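Local structure of tyrosine specific protein phosphatase (Trypanosoma cruzi, 4AZ1) at residues Ser114-Val119 with Pro221-Cys226. The protein probably hydrolyses phosphotyrosine in protein substrates, as a member of the protein tyrosine phosphatase family. Numbering follows the deposited sequence.
Sequences SLVIMV and PVVVHC
His225 and Met118 meet through contrasting torsions: the histidine CG sits between its own backbone N and carbonyl carbon (chi1 71°), which swings the imidazole towards the neighbouring strand, while the methionine CG lies anti to N (176°) and the rest of its chain runs out straight past the ring. Met118 CG comes within 3.3 Å of His225 CE1, and Met118 CA stands over one ring face as a CH-pi donor. Both ring nitrogens are engaged, which fixes the rotation of the imidazole: His225 ND1 donates to Cys226 O at 3.1 Å, in the carbonyl plane on a lone pair, and NE2 is hydrogen-bonded to the hydroxyl of Tyr133. The pair ends a parallel beta ladder between two inner strands of the mixed sheet of the protein tyrosine phosphatase fold. Here strand 222-225 ends on the histidine that opens the HCSAGIGR signature of the family, whose cysteine, Cys226, is by family analogy the nucleophile; its side chain lies about 4 Å from a bound formic acid. Ile117 is held by both its backbone N and its backbone O, the N giving a nearly straight bond to Val223 O (2.7 Å) and the O accepting from His225 N (3.0 Å). On the face carrying Leu115, Ile117 and Val119, Leu115 CD2 lies alongside Val222 CG1 at 4.0 Å, and Leu236 of helix 232-247 packs on Ile117. At the start of the ladder one water links Leu115 N to Pro221 O.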
loop_
_atom_site.group_PDB
_atom_site.type_symbol
_atom_site.label_atom_id
_atom_site.label_comp_id
_atom_site.label_asym_id
_atom_site.label_seq_id
_atom_site.Cartn_x
_atom_site.Cartn_y
_atom_site.Cartn_z
ATOM N N SER A 114 4.720 14.114 12.739
ATOM C CA SER A 114 5.760 13.746 13.698
ATOM C C SER A 114 5.343 12.590 14.627
ATOM O O SER A 114 6.199 11.862 15.143
ATOM C CB SER A 114 6.234 14.988 14.474
ATOM O OG SER A 114 6.774 14.653 15.739
ATOM N N LEU A 115 4.036 12.396 14.807
ATOM C CA LEU A 115 3.562 11.403 15.768
ATOM C C LEU A 115 2.298 10.702 15.285
ATOM O O LEU A 115 1.288 11.340 14.951
ATOM C CB LEU A 115 3.320 12.036 17.153
ATOM C CG LEU A 115 2.674 11.145 18.225
ATOM C CD1 LEU A 115 3.565 9.947 18.541
ATOM C CD2 LEU A 115 2.373 11.929 19.503
ATOM N N VAL A 116 2.379 9.379 15.249
ATOM C CA VAL A 116 1.265 8.532 14.884
ATOM C C VAL A 116 0.935 7.658 16.076
ATOM O O VAL A 116 1.818 6.974 16.615
ATOM C CB VAL A 116 1.638 7.601 13.710
ATOM C CG1 VAL A 116 0.532 6.538 13.516
ATOM C CG2 VAL A 116 1.831 8.426 12.442
ATOM N N ILE A 117 -0.321 7.685 16.501
ATOM C CA ILE A 117 -0.735 6.842 17.604
ATOM C C ILE A 117 -1.740 5.832 17.096
ATOM O O ILE A 117 -2.736 6.201 16.468
ATOM C CB ILE A 117 -1.372 7.651 18.727
ATOM C CG1 ILE A 117 -0.342 8.621 19.303
ATOM C CG2 ILE A 117 -1.908 6.719 19.828
ATOM C CD1 ILE A 117 -0.867 9.410 20.466
ATOM N N MET A 118 -1.446 4.554 17.346
ATOM C CA MET A 118 -2.281 3.456 16.902
ATOM C C MET A 118 -2.854 2.787 18.149
ATOM O O MET A 118 -2.099 2.291 18.994
ATOM C CB MET A 118 -1.436 2.454 16.087
ATOM C CG MET A 118 -2.217 1.226 15.660
ATOM S SD MET A 118 -1.156 0.113 14.719
ATOM C CE MET A 118 -2.270 -1.286 14.567
ATOM N N VAL A 119 -4.183 2.791 18.272
ATOM C CA VAL A 119 -4.837 2.275 19.470
ATOM C C VAL A 119 -5.619 0.984 19.198
ATOM O O VAL A 119 -6.817 0.880 19.482
ATOM C CB VAL A 119 -5.775 3.356 20.106
ATOM C CG1 VAL A 119 -6.201 2.932 21.479
ATOM C CG2 VAL A 119 -5.033 4.670 20.235
ATOM N N PRO A 221 -0.370 18.174 12.891
ATOM C CA PRO A 221 -1.372 17.423 13.653
ATOM C C PRO A 221 -0.826 16.054 14.051
ATOM O O PRO A 221 0.039 15.497 13.361
ATOM C CB PRO A 221 -2.516 17.231 12.652
ATOM C CG PRO A 221 -2.115 17.966 11.392
ATOM C CD PRO A 221 -0.645 18.167 11.443
ATOM N N VAL A 222 -1.322 15.524 15.162
ATOM C CA VAL A 222 -1.007 14.160 15.566
ATOM C C VAL A 222 -1.979 13.197 14.881
ATOM O O VAL A 222 -3.195 13.377 14.970
ATOM C CB VAL A 222 -1.158 13.994 17.080
ATOM C CG1 VAL A 222 -1.044 12.520 17.462
ATOM C CG2 VAL A 222 -0.122 14.851 17.807
ATOM N N VAL A 223 -1.461 12.184 14.194
ATOM C CA VAL A 223 -2.331 11.191 13.567
ATOM C C VAL A 223 -2.734 10.113 14.580
ATOM O O VAL A 223 -1.879 9.551 15.267
ATOM C CB VAL A 223 -1.668 10.535 12.341
ATOM C CG1 VAL A 223 -2.480 9.309 11.869
ATOM C CG2 VAL A 223 -1.515 11.549 11.207
ATOM N N VAL A 224 -4.035 9.832 14.673
ATOM C CA VAL A 224 -4.546 8.796 15.576
ATOM C C VAL A 224 -5.480 7.844 14.828
ATOM O O VAL A 224 -6.420 8.290 14.170
ATOM C CB VAL A 224 -5.337 9.421 16.744
ATOM C CG1 VAL A 224 -5.714 8.349 17.765
ATOM C CG2 VAL A 224 -4.535 10.519 17.393
ATOM N N HIS A 225 -5.233 6.539 14.917
ATOM C CA HIS A 225 -6.153 5.599 14.282
ATOM C C HIS A 225 -6.364 4.367 15.135
ATOM O O HIS A 225 -5.488 3.978 15.898
ATOM C CB HIS A 225 -5.672 5.187 12.878
ATOM C CG HIS A 225 -4.474 4.296 12.877
ATOM N ND1 HIS A 225 -4.564 2.924 12.793
ATOM C CD2 HIS A 225 -3.146 4.587 12.923
ATOM C CE1 HIS A 225 -3.345 2.402 12.782
ATOM N NE2 HIS A 225 -2.471 3.391 12.870
ATOM N N CYS A 226 -7.554 3.782 15.024
ATOM C CA CYS A 226 -7.804 2.451 15.556
ATOM C C CYS A 226 -8.092 1.581 14.347
ATOM O O CYS A 226 -7.256 1.526 13.445
ATOM C CB CYS A 226 -8.947 2.453 16.566
ATOM S SG CYS A 226 -10.383 3.443 16.110
HETATM O O HOH W 1 2.662 14.887 14.582
#